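Local atomic coordinates of pentalenene synthase (Streptomyces chartreusis NRRL 3882, PDB entry 6Q4S), a protein that probably converts farnesyl diphosphate, with the help of magnesium, into the bicyclic sesquiterpene alcohol 7-epi-alpha-eudesmol. Residues Y58-A63 with R192-E197; A98-V103 with P118-W123; D217-M222 with H303-N308. One frame throughout, in Å; residues are numbered along the deposited sequence. Where two conformers were deposited one is given.

Overall arrangement
All three contacts belong to one all-helical terpene synthase chain, folded as a bundle without strands. Contact 1 joins the loop before helix 63-79 to the end of helix 183-194. Contact 2, pairing helices 90-103 and 118-131, is nested inside the chain loop that contact 1 closes; their centres lie about 23 Å apart. Contact 3, between helices 206-228 and 288-313, follows contact 1 in series, with centres about 19 Å apart. These two touch: Tyr58 OH lies 3.3 Å from Trp304 NE1, a probable hydrogen bond, and His60 packs on His303. Contacts 2 and 3 are about 26 Å apart between centres. Contact 3 borders the probable magnesium site, and contact 2 reaches the second subunit.

Contact 1 of 3, residues Y58-A63 with R192-E197; sequences YPHASA and RSRGFE
His60 and Arg194 lie side by side and point the same way, imidazole against guanidinium. Followed outward, the arginine starts with CB at 4.2 Å from His60 CB. Its CG, anti to the backbone N (chi1 -165°), closes to 3.7 Å from the same His60 CB. From there the extended chain runs along the ring: CD meets His60 CD2, NE sits 3.4 Å from His60 CD2, and CZ is 3.4 Å from His60 NE2. The planes are 18° apart, which makes this a stack, with His60 NE2 over the centre of the guanidinium. The salt bridge from Arg194 NH1 to Glu299 OE1 holds the far end. A contact of Ser193 OG with Ala61 CB is doubtful, since that serine has a second conformer. The backbones approach without a direct hydrogen bond: Ala61 CA gives a nearly straight C-H contact to Ser193 O (3.4 Å), and one water accepts from Ser62 N while donating to Ser193 O. This is plain packing away from the active site, joining the loop between helices 50-57 and 63-79 to the C-terminal end of helix 183-194, with helix 288-313 beside Arg194 and Leu69 of helix 63-79 touching Ser193.

Contact 2 of 3, residues A98-V103 with P118-W123; sequences ARELIV and PITLAW
Glu100 and Leu101 carry this contact against Thr120, Ile119 and Trp123, within the all-helical fold of the terpene synthases. Helices 90-103 and 118-131 follow each other in sequence yet run nearly parallel: their short segments make an angle of 9° with axes 9.8 Å apart, so the intervening loop must bring the chain back to the starting end. Along 98-103, Glu100 comes first. With chi1 at -177° the glutamate sends CG beside its carbonyl carbon, where it rests 3.7 Å from Thr120 CG2, the two side chains crossing at about a right angle. The bend at chi2 goes with a carboxylate engaged in other bonds: OE1 forms a salt bridge with Arg107, while OE2 accepts from Val115 N and pairs with Arg99 of the second subunit. The hydroxyl of Thr120 is likewise occupied outside the contact, bonding to Val115 O and Cys117 N. Leu101 follows, and its CD2 makes the apolar contacts, 4.0 Å from Thr120 CG2, 4.5 Å from Ile119 CG1 and 3.5 Å from Trp123 CD1. Trp123, whose ring also meets those of Trp72 and Trp146, brings the CD1 and NE1 edge of its indole to Leu101. Leu101 O lies near the end of its helix, where Pro105, four residues on, has no N-H to offer; Trp146 NE1 and Trp123 NE1 both donate to it instead. An alanine in place of Trp123 is likely to leave Leu101 CD2 facing a gap and cost Leu101 O one of these two indole donors. Trp123 NE1 sits 3.0 Å from Leu101 O, in the carbonyl plane and on a lone pair. The N-H...O angle is 145°, the oxygen being tilted from the indole plane.

Contact 3 of 3, residues D217-M222 with H303-N308; sequences DTIGFM and HWINGN
Asn308 ND2, hydrogen-bonded to Asn223 OD1 just past 217-222 on the same helix as Ile219, also lies against the hydrocarbon of that isoleucine, 3.6 Å from Ile219 CG2. The amide carbon Asn308 CG is 3.9 Å from the same methyl. Asn223 probably binds magnesium, as in a close relative, so Asn308 would be a second-shell residue that could fix the rotation of that amide. The contact joins two neighbouring helices of the class I terpene synthase bundle, 206-228 and 288-313, whose short segments run almost parallel, 14° apart, with axes 9.9 Å from each other; the closest CA atoms are those of Ile219 and Ile305. Helix 206-228 carries Asn223 and Ser227, two likely ligands of the third magnesium. The two branches of Ile219 divide the work: with chi1 at -67°, CG2 is anti to the backbone N and meets the asparagine, whereas CG1 leads CD1 to the other helix. There Ile219 CD1 lies 3.9 Å from Ile305 N and 4.0 Å from Ile305 CG1, and touches Trp304 CB more loosely. Separately, Thr218 CG2 and Ile305 CG2 meet at 4.2 Å, while Thr218 OG1 bonds back to Leu214 O.

Contact 1 of 3, residues Y58-A63 with R192-E197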
loop_
_atom_site.group_PDB
_atom_site.type_symbol
_atom_site.label_atom_id
_atom_site.label_comp_id
_atom_site.label_asym_id
_atom_site.label_seq_id
_atom_site.Cartn_x
_atom_site.Cartn_y
_atom_site.Cartn_z
ATOM N N TYR A 58 -1.034 -14.402 -18.495
ATOM C CA TYR A 58 -1.452 -15.255 -17.366
ATOM C C TYR A 58 -1.831 -16.658 -17.913
ATOM O O TYR A 58 -2.974 -17.067 -17.836
ATOM C CB TYR A 58 -2.644 -14.624 -16.641
ATOM C CG TYR A 58 -2.268 -13.270 -16.038
ATOM C CD1 TYR A 58 -1.264 -13.192 -15.089
ATOM C CD2 TYR A 58 -2.868 -12.113 -16.466
ATOM C CE1 TYR A 58 -0.848 -11.974 -14.587
ATOM C CE2 TYR A 58 -2.453 -10.886 -15.961
ATOM C CZ TYR A 58 -1.442 -10.826 -15.055
ATOM O OH TYR A 58 -1.015 -9.633 -14.482
ATOM N N PRO A 59 -0.876 -17.352 -18.523
ATOM C CA PRO A 59 -1.308 -18.548 -19.305
ATOM C C PRO A 59 -1.786 -19.746 -18.490
ATOM O O PRO A 59 -2.418 -20.635 -19.074
ATOM C CB PRO A 59 -0.044 -18.912 -20.085
ATOM C CG PRO A 59 1.044 -18.459 -19.172
ATOM C CD PRO A 59 0.559 -17.121 -18.665
ATOM N N HIS A 60 -1.501 -19.767 -17.187
ATOM C CA HIS A 60 -1.879 -20.871 -16.297
ATOM C C HIS A 60 -3.190 -20.679 -15.567
ATOM O O HIS A 60 -3.478 -21.478 -14.727
ATOM C CB HIS A 60 -0.791 -21.163 -15.295
ATOM C CG HIS A 60 0.500 -21.559 -15.911
ATOM N ND1 HIS A 60 0.673 -22.752 -16.577
ATOM C CD2 HIS A 60 1.701 -20.928 -15.936
ATOM C CE1 HIS A 60 1.920 -22.823 -17.013
ATOM N NE2 HIS A 60 2.570 -21.742 -16.611
ATOM N N ALA A 61 -3.973 -19.649 -15.894
ATOM C CA ALA A 61 -5.140 -19.333 -15.120
ATOM C C ALA A 61 -6.177 -20.400 -15.377
ATOM O O ALA A 61 -6.327 -20.853 -16.536
ATOM C CB ALA A 61 -5.686 -17.987 -15.532
ATOM N N SER A 62 -6.960 -20.747 -14.342
ATOM C CA SER A 62 -8.168 -21.502 -14.598
ATOM C C SER A 62 -9.075 -20.685 -15.471
ATOM O O SER A 62 -8.871 -19.450 -15.610
ATOM C CB SER A 62 -8.884 -21.818 -13.297
ATOM O OG SER A 62 -9.468 -20.642 -12.799
ATOM N N ALA A 63 -10.112 -21.314 -16.019
ATOM C CA ALA A 63 -10.983 -20.638 -16.896
ATOM C C ALA A 63 -11.760 -19.517 -16.219
ATOM O O ALA A 63 -12.039 -18.474 -16.866
ATOM C CB ALA A 63 -11.941 -21.603 -17.577
ATOM N N ARG A 192 -1.448 -14.953 -8.086
ATOM C CA ARG A 192 -2.885 -15.227 -8.012
ATOM C C ARG A 192 -3.394 -16.144 -9.125
ATOM O O ARG A 192 -4.213 -17.016 -8.839
ATOM C CB ARG A 192 -3.704 -13.929 -7.969
ATOM C CG ARG A 192 -5.208 -14.059 -8.179
ATOM C CD ARG A 192 -5.749 -14.903 -7.014
ATOM N NE ARG A 192 -7.192 -14.918 -7.106
ATOM C CZ ARG A 192 -7.867 -15.831 -7.799
ATOM N NH1 ARG A 192 -7.219 -16.748 -8.460
ATOM N NH2 ARG A 192 -9.182 -15.829 -7.859
ATOM N N SER A 193 -2.931 -15.914 -10.349
ATOM C CA SER A 193 -3.399 -16.611 -11.521
ATOM C C SER A 193 -3.045 -18.101 -11.529
ATOM O O SER A 193 -3.823 -18.919 -12.020
ATOM C CB SER A 193 -2.803 -15.967 -12.759
ATOM O OG SER A 193 -3.105 -16.743 -13.878
ATOM N N ARG A 194 -1.885 -18.428 -10.991
ATOM C CA ARG A 194 -1.350 -19.748 -11.007
ATOM C C ARG A 194 -1.423 -20.460 -9.669
ATOM O O ARG A 194 -1.270 -21.665 -9.626
ATOM C CB ARG A 194 0.063 -19.677 -11.482
ATOM C CG ARG A 194 0.627 -21.036 -11.892
ATOM C CD ARG A 194 2.040 -20.870 -12.413
ATOM N NE ARG A 194 2.566 -22.122 -12.920
ATOM C CZ ARG A 194 3.750 -22.278 -13.481
ATOM N NH1 ARG A 194 4.600 -21.260 -13.648
ATOM N NH2 ARG A 194 4.082 -23.480 -13.880
ATOM N N GLY A 195 -1.607 -19.738 -8.576
ATOM C CA GLY A 195 -1.932 -20.346 -7.271
ATOM C C GLY A 195 -0.699 -20.695 -6.509
ATOM O O GLY A 195 -0.584 -21.789 -6.008
ATOM N N PHE A 196 0.252 -19.773 -6.416
ATOM C CA PHE A 196 1.354 -19.941 -5.547
ATOM C C PHE A 196 1.710 -18.552 -4.999
ATOM O O PHE A 196 1.165 -17.574 -5.459
ATOM C CB PHE A 196 2.541 -20.556 -6.316
ATOM C CG PHE A 196 3.199 -19.595 -7.303
ATOM C CD1 PHE A 196 2.619 -19.334 -8.526
ATOM C CD2 PHE A 196 4.349 -18.921 -6.970
ATOM C CE1 PHE A 196 3.188 -18.431 -9.420
ATOM C CE2 PHE A 196 4.923 -18.008 -7.862
ATOM C CZ PHE A 196 4.313 -17.740 -9.069
ATOM N N GLU A 197 2.647 -18.496 -4.075
ATOM C CA GLU A 197 3.245 -17.265 -3.609
ATOM C C GLU A 197 4.732 -17.394 -3.522
ATOM O O GLU A 197 5.248 -18.407 -3.049
ATOM C CB GLU A 197 2.702 -16.839 -2.260
ATOM C CG GLU A 197 1.243 -16.390 -2.389
ATOM C CD GLU A 197 0.628 -15.780 -1.123
ATOM O OE1 GLU A 197 1.461 -15.299 -0.255
ATOM O OE2 GLU A 197 -0.685 -15.814 -1.063
HETATM O O HOH W 1 -2.924 -23.129 -11.832
HETATM O O HOH W 2 -6.307 -19.869 -11.809
#

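Contact 2 of 3, residues A98-V103 with P118-W123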
loop_
_atom_site.group_PDB
_atom_site.type_symbol
_atom_site.label_atom_id
_atom_site.label_comp_id
_atom_site.label_asym_id
_atom_site.label_seq_id
_atom_site.Cartn_x
_atom_site.Cartn_y
_atom_site.Cartn_z
ATOM N N ALA A 98 -8.839 7.685 -9.428
ATOM C CA ALA A 98 -7.655 6.872 -9.228
ATOM C C ALA A 98 -7.429 6.568 -7.775
ATOM O O ALA A 98 -7.066 5.433 -7.420
ATOM C CB ALA A 98 -6.397 7.510 -9.773
ATOM N N ARG A 99 -7.613 7.572 -6.929
ATOM C CA ARG A 99 -7.441 7.376 -5.467
ATOM C C ARG A 99 -8.451 6.441 -4.864
ATOM O O ARG A 99 -8.127 5.763 -3.904
ATOM C CB ARG A 99 -7.457 8.729 -4.741
ATOM C CG ARG A 99 -6.191 9.481 -5.105
ATOM C CD ARG A 99 -6.025 10.860 -4.506
ATOM N NE ARG A 99 -4.737 11.438 -4.928
ATOM C CZ ARG A 99 -4.150 12.483 -4.326
ATOM N NH1 ARG A 99 -4.741 13.080 -3.290
ATOM N NH2 ARG A 99 -2.988 12.914 -4.753
ATOM N N GLU A 100 -9.678 6.383 -5.404
ATOM C CA GLU A 100 -10.670 5.377 -4.981
ATOM C C GLU A 100 -10.178 4.011 -5.395
ATOM O O GLU A 100 -10.189 3.071 -4.601
ATOM C CB GLU A 100 -12.090 5.668 -5.577
ATOM C CG GLU A 100 -13.152 4.702 -5.102
ATOM C CD GLU A 100 -13.478 4.871 -3.635
ATOM O OE1 GLU A 100 -13.521 3.888 -2.866
ATOM O OE2 GLU A 100 -13.725 6.030 -3.225
ATOM N N LEU A 101 -9.608 3.889 -6.574
ATOM C CA LEU A 101 -9.010 2.614 -6.989
ATOM C C LEU A 101 -7.809 2.212 -6.117
ATOM O O LEU A 101 -7.574 1.023 -5.818
ATOM C CB LEU A 101 -8.646 2.688 -8.455
ATOM C CG LEU A 101 -9.725 3.077 -9.495
ATOM C CD1 LEU A 101 -9.065 3.131 -10.880
ATOM C CD2 LEU A 101 -10.827 2.064 -9.443
ATOM N N ILE A 102 -7.081 3.203 -5.624
ATOM C CA ILE A 102 -5.958 2.934 -4.761
ATOM C C ILE A 102 -6.445 2.410 -3.395
ATOM O O ILE A 102 -5.848 1.491 -2.836
ATOM C CB ILE A 102 -5.049 4.197 -4.557
ATOM C CG1 ILE A 102 -4.338 4.487 -5.866
ATOM C CG2 ILE A 102 -4.011 3.970 -3.442
ATOM C CD1 ILE A 102 -3.617 5.826 -5.932
ATOM N N VAL A 103 -7.500 2.967 -2.833
ATOM C CA VAL A 103 -7.863 2.541 -1.469
ATOM C C VAL A 103 -8.664 1.256 -1.440
ATOM O O VAL A 103 -8.780 0.656 -0.421
ATOM C CB VAL A 103 -8.583 3.636 -0.694
ATOM C CG1 VAL A 103 -7.724 4.878 -0.601
ATOM C CG2 VAL A 103 -9.885 4.046 -1.296
ATOM N N PRO A 118 -18.952 3.681 -12.649
ATOM C CA PRO A 118 -18.818 2.320 -13.161
ATOM C C PRO A 118 -17.442 1.687 -12.881
ATOM O O PRO A 118 -17.371 0.536 -12.429
ATOM C CB PRO A 118 -19.048 2.509 -14.682
ATOM C CG PRO A 118 -19.967 3.678 -14.755
ATOM C CD PRO A 118 -19.542 4.596 -13.643
ATOM N N ILE A 119 -16.356 2.408 -13.142
ATOM C CA ILE A 119 -15.017 1.851 -12.922
ATOM C C ILE A 119 -14.737 1.448 -11.454
ATOM O O ILE A 119 -14.156 0.384 -11.206
ATOM C CB ILE A 119 -13.938 2.756 -13.473
ATOM C CG1 ILE A 119 -12.615 1.990 -13.561
ATOM C CG2 ILE A 119 -13.722 3.983 -12.600
ATOM C CD1 ILE A 119 -11.804 2.502 -14.717
ATOM N N THR A 120 -15.229 2.231 -10.476
ATOM C CA THR A 120 -14.875 1.971 -9.062
ATOM C C THR A 120 -15.685 0.808 -8.559
ATOM O O THR A 120 -15.190 -0.020 -7.816
ATOM C CB THR A 120 -15.011 3.210 -8.163
ATOM O OG1 THR A 120 -16.360 3.743 -8.128
ATOM C CG2 THR A 120 -14.069 4.283 -8.643
ATOM N N LEU A 121 -16.931 0.721 -9.014
ATOM C CA LEU A 121 -17.757 -0.446 -8.702
ATOM C C LEU A 121 -17.224 -1.710 -9.318
ATOM O O LEU A 121 -17.227 -2.743 -8.663
ATOM C CB LEU A 121 -19.210 -0.199 -9.158
ATOM C CG LEU A 121 -19.884 0.964 -8.385
ATOM C CD1 LEU A 121 -21.051 1.516 -9.217
ATOM C CD2 LEU A 121 -20.345 0.560 -6.989
ATOM N N ALA A 122 -16.765 -1.630 -10.560
ATOM C CA ALA A 122 -16.154 -2.751 -11.248
ATOM C C ALA A 122 -14.941 -3.204 -10.509
ATOM O O ALA A 122 -14.766 -4.403 -10.266
ATOM C CB ALA A 122 -15.814 -2.413 -12.676
ATOM N N TRP A 123 -14.079 -2.259 -10.141
ATOM C CA TRP A 123 -12.895 -2.633 -9.378
ATOM C C TRP A 123 -13.212 -3.176 -8.009
ATOM O O TRP A 123 -12.589 -4.141 -7.590
ATOM C CB TRP A 123 -11.900 -1.457 -9.326
ATOM C CG TRP A 123 -10.634 -1.680 -8.573
ATOM C CD1 TRP A 123 -10.147 -0.837 -7.608
ATOM C CD2 TRP A 123 -9.669 -2.763 -8.675
ATOM N NE1 TRP A 123 -8.942 -1.299 -7.146
ATOM C CE2 TRP A 123 -8.632 -2.480 -7.765
ATOM C CE3 TRP A 123 -9.574 -3.917 -9.443
ATOM C CZ2 TRP A 123 -7.516 -3.329 -7.574
ATOM C CZ3 TRP A 123 -8.462 -4.764 -9.260
ATOM C CH2 TRP A 123 -7.458 -4.472 -8.311
#

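Contact 3 of 3, residues D217-M222 with H303-N308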
loop_
_atom_site.group_PDB
_atom_site.type_symbol
_atom_site.label_atom_id
_atom_site.label_comp_id
_atom_site.label_asym_id
_atom_site.label_seq_id
_atom_site.Cartn_x
_atom_site.Cartn_y
_atom_site.Cartn_z
ATOM N N ASP A 217 11.301 -1.863 -17.186
ATOM C CA ASP A 217 12.027 -1.018 -18.215
ATOM C C ASP A 217 11.829 -1.582 -19.610
ATOM O O ASP A 217 11.410 -0.875 -20.524
ATOM C CB ASP A 217 13.520 -0.940 -17.939
ATOM C CG ASP A 217 13.836 -0.198 -16.655
ATOM O OD1 ASP A 217 12.968 0.576 -16.140
ATOM O OD2 ASP A 217 14.944 -0.420 -16.139
ATOM N N THR A 218 12.106 -2.875 -19.737
ATOM C CA THR A 218 12.093 -3.555 -20.994
ATOM C C THR A 218 10.778 -3.408 -21.591
ATOM O O THR A 218 10.654 -3.016 -22.727
ATOM C CB THR A 218 12.412 -5.035 -20.798
ATOM O OG1 THR A 218 13.703 -5.166 -20.227
ATOM C CG2 THR A 218 12.362 -5.814 -22.102
ATOM N N ILE A 219 9.733 -3.697 -20.837
ATOM C CA ILE A 219 8.385 -3.631 -21.402
ATOM C C ILE A 219 7.969 -2.217 -21.721
ATOM O O ILE A 219 7.363 -1.994 -22.749
ATOM C CB ILE A 219 7.336 -4.318 -20.485
ATOM C CG1 ILE A 219 7.614 -5.794 -20.450
ATOM C CG2 ILE A 219 5.904 -4.033 -20.986
ATOM C CD1 ILE A 219 7.069 -6.467 -19.198
ATOM N N GLY A 220 8.311 -1.248 -20.866
ATOM C CA GLY A 220 7.892 0.162 -21.155
ATOM C C GLY A 220 8.582 0.683 -22.419
ATOM O O GLY A 220 7.969 1.374 -23.242
ATOM N N PHE A 221 9.847 0.322 -22.568
ATOM C CA PHE A 221 10.634 0.773 -23.756
ATOM C C PHE A 221 10.150 0.072 -25.050
ATOM O O PHE A 221 10.032 0.715 -26.092
ATOM C CB PHE A 221 12.099 0.499 -23.553
ATOM C CG PHE A 221 12.766 1.337 -22.459
ATOM C CD1 PHE A 221 12.186 2.464 -21.881
ATOM C CD2 PHE A 221 14.005 0.947 -22.009
ATOM C CE1 PHE A 221 12.838 3.170 -20.842
ATOM C CE2 PHE A 221 14.658 1.640 -20.984
ATOM C CZ PHE A 221 14.094 2.742 -20.421
ATOM N N MET A 222 9.809 -1.235 -24.984
ATOM C CA MET A 222 9.207 -1.913 -26.161
ATOM C C MET A 222 7.891 -1.312 -26.530
ATOM O O MET A 222 7.597 -1.064 -27.710
ATOM C CB MET A 222 9.025 -3.436 -25.899
ATOM C CG MET A 222 10.350 -4.169 -25.752
ATOM S SD MET A 222 10.402 -6.013 -25.659
ATOM C CE MET A 222 9.180 -6.241 -26.863
ATOM N N HIS A 303 6.477 -14.530 -18.709
ATOM C CA HIS A 303 5.202 -14.452 -19.371
ATOM C C HIS A 303 4.860 -13.031 -19.734
ATOM O O HIS A 303 4.192 -12.799 -20.763
ATOM C CB HIS A 303 4.047 -15.096 -18.534
ATOM C CG HIS A 303 4.289 -16.538 -18.164
ATOM N ND1 HIS A 303 3.825 -17.105 -16.995
ATOM C CD2 HIS A 303 4.958 -17.523 -18.817
ATOM C CE1 HIS A 303 4.230 -18.359 -16.926
ATOM N NE2 HIS A 303 4.937 -18.630 -18.009
ATOM N N TRP A 304 5.241 -12.078 -18.857
ATOM C CA TRP A 304 4.914 -10.707 -19.139
ATOM C C TRP A 304 5.789 -10.133 -20.288
ATOM O O TRP A 304 5.275 -9.486 -21.202
ATOM C CB TRP A 304 4.978 -9.842 -17.869
ATOM C CG TRP A 304 3.634 -9.585 -17.461
ATOM C CD1 TRP A 304 2.878 -10.275 -16.481
ATOM C CD2 TRP A 304 2.743 -8.685 -18.088
ATOM N NE1 TRP A 304 1.601 -9.805 -16.471
ATOM C CE2 TRP A 304 1.468 -8.829 -17.429
ATOM C CE3 TRP A 304 2.881 -7.751 -19.126
ATOM C CZ2 TRP A 304 0.361 -8.087 -17.782
ATOM C CZ3 TRP A 304 1.748 -6.986 -19.489
ATOM C CH2 TRP A 304 0.502 -7.161 -18.789
ATOM N N ILE A 305 7.091 -10.294 -20.174
ATOM C CA ILE A 305 7.997 -9.760 -21.206
ATOM C C ILE A 305 7.652 -10.381 -22.568
ATOM O O ILE A 305 7.373 -9.640 -23.535
ATOM C CB ILE A 305 9.477 -10.027 -20.883
ATOM C CG1 ILE A 305 9.880 -9.354 -19.596
ATOM C CG2 ILE A 305 10.330 -9.538 -22.070
ATOM C CD1 ILE A 305 11.235 -9.801 -19.047
ATOM N N ASN A 306 7.513 -11.719 -22.620
ATOM C CA ASN A 306 7.268 -12.393 -23.911
ATOM C C ASN A 306 5.888 -12.216 -24.448
ATOM O O ASN A 306 5.689 -11.889 -25.665
ATOM C CB ASN A 306 7.618 -13.836 -23.834
ATOM C CG ASN A 306 7.952 -14.414 -25.220
ATOM O OD1 ASN A 306 8.813 -13.896 -25.945
ATOM N ND2 ASN A 306 7.262 -15.485 -25.585
ATOM N N GLY A 307 4.914 -12.300 -23.538
ATOM C CA GLY A 307 3.532 -12.215 -23.926
ATOM C C GLY A 307 3.143 -10.844 -24.366
ATOM O O GLY A 307 2.322 -10.649 -25.286
ATOM N N ASN A 308 3.669 -9.848 -23.664
ATOM C CA ASN A 308 3.403 -8.480 -24.084
ATOM C C ASN A 308 3.957 -8.257 -25.513
ATOM O O ASN A 308 3.296 -7.689 -26.334
ATOM C CB ASN A 308 4.016 -7.432 -23.137
ATOM C CG ASN A 308 3.670 -5.995 -23.582
ATOM O OD1 ASN A 308 2.522 -5.569 -23.550
ATOM N ND2 ASN A 308 4.647 -5.313 -24.098
#